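Local coordinates for conserved protein MTH689 (Methanothermobacter thermautotrophicus, PDB 2WNY) that is of unknown function but belongs to a family of predicted RNA-binding proteins and is encoded in the archaeal exosome superoperon, at residues G91-A102 with P109-I120. The protein carries 1 engineered substitution. Numbering follows the deposited sequence.
Sequences GNLFLRLDKQKA and PVRHGDAIHLKI
R96 runs alongside H117 on one face of two neighbouring strands of an antiparallel sheet, 92-98 and 115-120. Its CG is anti to the carbonyl carbon (chi1 -54°) and the chain is extended as far as NE, which lays the guanidinium between two neighbours. H117 NE2 sits 3.6 Å above the guanidinium plane, offset toward the rim. The carbonyl O of R111 covers the opposite face, 3.1 Å from R96 NH1 but too poorly angled for a hydrogen bond. A long aliphatic chain with a flat end suits this place, and an alanine here would probably strip the H117 imidazole and the R111 carbonyl of their shared packing, leaving the ring less firmly held beside its weak ND1 bond to A115 O. Farther along the same face, the F94 ring lies beside the methylenes of K119, F94 CE1 reaching K119 CG at 3.5 Å.

L93, L95, L97, I116, L118 and I120 occupy the other face; their branched aliphatic groups suit a buried surface, L97 CD1 meeting L118 CD1 at 4.0 Å. Between the faces, paired backbone bonds join L93 to I120, L95 to L118 and L97 to I116. On the far side of strand 92-98, V110 N donates to R96 O (2.8 Å).

Where the strand ends, D98 acts as N-cap, its OD2 accepting from K101 N at 2.8 Å. K99, bent at chi3, sends NZ to D114 OD2 at 2.7 Å, a salt bridge tying helix 99-103 to the loop before strand 115-122; E21 and M16 O also hold this buried amine. The leucine-isoleucine face packs on F68, F72 and F76 of helix 62-76, while strand 115-122 lies between 8-17 and 92-98, with 109-110 at the sheet's edge.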
# COMPACT_ATOMS: atom_id res chain seq x y z
N GLY A 91 -13.53 7.11 -0.00
CA GLY A 91 -13.30 6.01 0.93
C GLY A 91 -11.89 5.41 0.92
O GLY A 91 -11.51 4.68 1.84
N ASN A 92 -11.10 5.73 -0.11
CA ASN A 92 -9.77 5.14 -0.28
C ASN A 92 -8.69 5.79 0.58
O ASN A 92 -8.72 6.99 0.84
CB ASN A 92 -9.35 5.16 -1.75
CG ASN A 92 -10.34 4.43 -2.65
OD1 ASN A 92 -10.94 5.02 -3.56
ND2 ASN A 92 -10.52 3.14 -2.40
N LEU A 93 -7.74 4.98 1.02
CA LEU A 93 -6.56 5.48 1.71
C LEU A 93 -5.36 5.21 0.81
O LEU A 93 -5.07 4.05 0.48
CB LEU A 93 -6.36 4.77 3.05
CG LEU A 93 -5.00 4.92 3.77
CD1 LEU A 93 -4.68 6.39 4.09
CD2 LEU A 93 -4.97 4.10 5.05
N PHE A 94 -4.67 6.29 0.42
CA PHE A 94 -3.48 6.15 -0.42
C PHE A 94 -2.24 6.26 0.44
O PHE A 94 -1.99 7.30 1.08
CB PHE A 94 -3.44 7.23 -1.48
CG PHE A 94 -4.45 7.05 -2.56
CD1 PHE A 94 -4.12 6.42 -3.75
CD2 PHE A 94 -5.75 7.52 -2.39
CE1 PHE A 94 -5.06 6.27 -4.77
CE2 PHE A 94 -6.70 7.37 -3.41
CZ PHE A 94 -6.36 6.75 -4.59
N LEU A 95 -1.47 5.19 0.44
CA LEU A 95 -0.30 5.08 1.30
C LEU A 95 0.90 4.65 0.48
O LEU A 95 0.86 3.62 -0.21
CB LEU A 95 -0.58 4.06 2.41
CG LEU A 95 0.56 3.81 3.40
CD1 LEU A 95 0.96 5.11 4.12
CD2 LEU A 95 0.15 2.71 4.38
N ARG A 96 1.95 5.46 0.54
CA ARG A 96 3.21 5.15 -0.12
C ARG A 96 4.26 4.81 0.93
O ARG A 96 4.44 5.55 1.90
CB ARG A 96 3.70 6.36 -0.91
CG ARG A 96 2.72 6.93 -1.88
CD ARG A 96 3.36 8.04 -2.69
NE ARG A 96 2.36 8.67 -3.55
CZ ARG A 96 2.63 9.49 -4.56
NH1 ARG A 96 3.89 9.81 -4.84
NH2 ARG A 96 1.65 10.01 -5.28
N LEU A 97 4.97 3.72 0.70
CA LEU A 97 5.99 3.26 1.63
C LEU A 97 7.33 3.19 0.92
O LEU A 97 7.40 2.80 -0.27
CB LEU A 97 5.61 1.90 2.22
CG LEU A 97 4.31 1.77 3.05
CD1 LEU A 97 3.91 0.30 3.25
CD2 LEU A 97 4.43 2.47 4.41
N ASP A 98 8.38 3.58 1.63
CA ASP A 98 9.73 3.56 1.09
C ASP A 98 10.11 2.15 0.66
O ASP A 98 9.98 1.20 1.43
CB ASP A 98 10.76 4.10 2.10
CG ASP A 98 12.13 4.30 1.48
OD1 ASP A 98 12.41 5.42 1.05
OD2 ASP A 98 12.89 3.32 1.34
N LYS A 99 10.54 2.01 -0.59
CA LYS A 99 10.88 0.71 -1.11
C LYS A 99 12.13 0.11 -0.46
O LYS A 99 12.19 -1.08 -0.23
CB LYS A 99 11.04 0.80 -2.63
CG LYS A 99 11.29 -0.56 -3.28
CD LYS A 99 11.04 -0.50 -4.79
CE LYS A 99 12.13 0.28 -5.44
NZ LYS A 99 11.97 0.48 -6.94
N GLN A 100 13.12 0.93 -0.15
CA GLN A 100 14.36 0.41 0.40
C GLN A 100 14.16 -0.02 1.83
O GLN A 100 14.67 -1.06 2.27
CB GLN A 100 15.47 1.48 0.32
CG GLN A 100 15.82 1.93 -1.11
CD GLN A 100 16.09 0.80 -2.07
OE1 GLN A 100 16.74 -0.20 -1.75
NE2 GLN A 100 15.57 0.95 -3.27
N LYS A 101 13.40 0.80 2.56
CA LYS A 101 12.97 0.43 3.89
C LYS A 101 12.13 -0.84 3.90
O LYS A 101 12.36 -1.73 4.72
CB LYS A 101 12.24 1.59 4.56
CG LYS A 101 13.14 2.77 4.88
CD LYS A 101 14.30 2.43 5.83
CE LYS A 101 13.91 2.60 7.30
NZ LYS A 101 15.09 2.41 8.22
N ALA A 102 11.18 -0.96 2.97
CA ALA A 102 10.41 -2.21 2.84
C ALA A 102 11.32 -3.43 2.66
O ALA A 102 11.07 -4.49 3.22
CB ALA A 102 9.39 -2.11 1.68
N PRO A 109 6.31 5.51 5.73
CA PRO A 109 5.46 6.31 4.85
C PRO A 109 6.28 7.41 4.19
O PRO A 109 7.14 8.03 4.83
CB PRO A 109 4.41 6.89 5.80
CG PRO A 109 5.04 6.85 7.16
CD PRO A 109 6.02 5.71 7.16
N VAL A 110 6.06 7.62 2.90
CA VAL A 110 6.71 8.71 2.18
C VAL A 110 5.67 9.46 1.36
O VAL A 110 4.55 8.96 1.16
CB VAL A 110 7.86 8.21 1.27
CG1 VAL A 110 9.05 7.69 2.10
CG2 VAL A 110 7.36 7.16 0.29
N ARG A 111 6.04 10.63 0.87
CA ARG A 111 5.13 11.47 0.10
C ARG A 111 5.43 11.41 -1.39
O ARG A 111 4.53 11.44 -2.23
CB ARG A 111 5.17 12.91 0.61
CG ARG A 111 4.69 13.06 2.05
CD ARG A 111 3.19 12.84 2.16
NE ARG A 111 2.70 13.03 3.52
CZ ARG A 111 1.42 13.20 3.85
NH1 ARG A 111 0.48 13.22 2.91
NH2 ARG A 111 1.08 13.36 5.12
N HIS A 112 6.72 11.35 -1.72
CA HIS A 112 7.16 11.29 -3.09
C HIS A 112 8.38 10.37 -3.14
O HIS A 112 8.91 9.95 -2.10
CB HIS A 112 7.55 12.68 -3.64
CG HIS A 112 6.43 13.68 -3.63
ND1 HIS A 112 5.23 13.48 -4.28
CD2 HIS A 112 6.35 14.92 -3.07
CE1 HIS A 112 4.45 14.54 -4.11
NE2 HIS A 112 5.11 15.42 -3.38
N GLY A 113 8.81 10.06 -4.36
CA GLY A 113 9.99 9.24 -4.55
C GLY A 113 9.64 7.81 -4.90
O GLY A 113 8.47 7.47 -5.15
N ASP A 114 10.66 6.96 -4.90
CA ASP A 114 10.50 5.57 -5.27
C ASP A 114 9.81 4.82 -4.15
O ASP A 114 10.41 4.53 -3.07
CB ASP A 114 11.85 4.94 -5.60
CG ASP A 114 11.73 3.74 -6.52
OD1 ASP A 114 10.66 3.54 -7.15
OD2 ASP A 114 12.73 3.00 -6.60
N ALA A 115 8.54 4.52 -4.40
CA ALA A 115 7.74 3.95 -3.35
C ALA A 115 6.94 2.74 -3.78
O ALA A 115 6.76 2.47 -4.98
CB ALA A 115 6.82 5.02 -2.74
N ILE A 116 6.47 2.01 -2.78
CA ILE A 116 5.44 1.01 -2.96
C ILE A 116 4.12 1.75 -2.76
O ILE A 116 3.85 2.27 -1.67
CB ILE A 116 5.59 -0.12 -1.93
CG1 ILE A 116 7.02 -0.70 -2.02
CG2 ILE A 116 4.52 -1.21 -2.17
CD1 ILE A 116 7.23 -1.96 -1.22
N HIS A 117 3.31 1.86 -3.82
CA HIS A 117 2.09 2.66 -3.72
C HIS A 117 0.95 1.71 -3.39
O HIS A 117 0.71 0.75 -4.13
CB HIS A 117 1.76 3.36 -5.04
CG HIS A 117 2.76 4.40 -5.47
ND1 HIS A 117 4.05 4.09 -5.84
CD2 HIS A 117 2.63 5.74 -5.65
CE1 HIS A 117 4.68 5.20 -6.19
NE2 HIS A 117 3.84 6.21 -6.08
N LEU A 118 0.25 1.97 -2.29
CA LEU A 118 -0.97 1.23 -1.97
C LEU A 118 -2.21 2.11 -2.10
O LEU A 118 -2.24 3.26 -1.62
CB LEU A 118 -0.88 0.65 -0.57
CG LEU A 118 0.44 -0.05 -0.21
CD1 LEU A 118 0.49 -0.33 1.27
CD2 LEU A 118 0.62 -1.32 -1.00
N LYS A 119 -3.21 1.59 -2.80
CA LYS A 119 -4.53 2.21 -2.81
C LYS A 119 -5.42 1.26 -2.02
O LYS A 119 -5.80 0.18 -2.50
CB LYS A 119 -5.04 2.41 -4.24
CG LYS A 119 -6.43 3.03 -4.32
CD LYS A 119 -6.88 3.28 -5.75
CE LYS A 119 -7.62 2.08 -6.36
NZ LYS A 119 -8.87 1.72 -5.61
N ILE A 120 -5.72 1.65 -0.79
CA ILE A 120 -6.46 0.79 0.12
C ILE A 120 -7.96 1.18 0.17
O ILE A 120 -8.32 2.26 0.66
CB ILE A 120 -5.87 0.83 1.55
CG1 ILE A 120 -4.38 0.47 1.55
CG2 ILE A 120 -6.65 -0.15 2.49
CD1 ILE A 120 -3.64 0.86 2.87
O HOH W 1 12.91 3.86 -1.73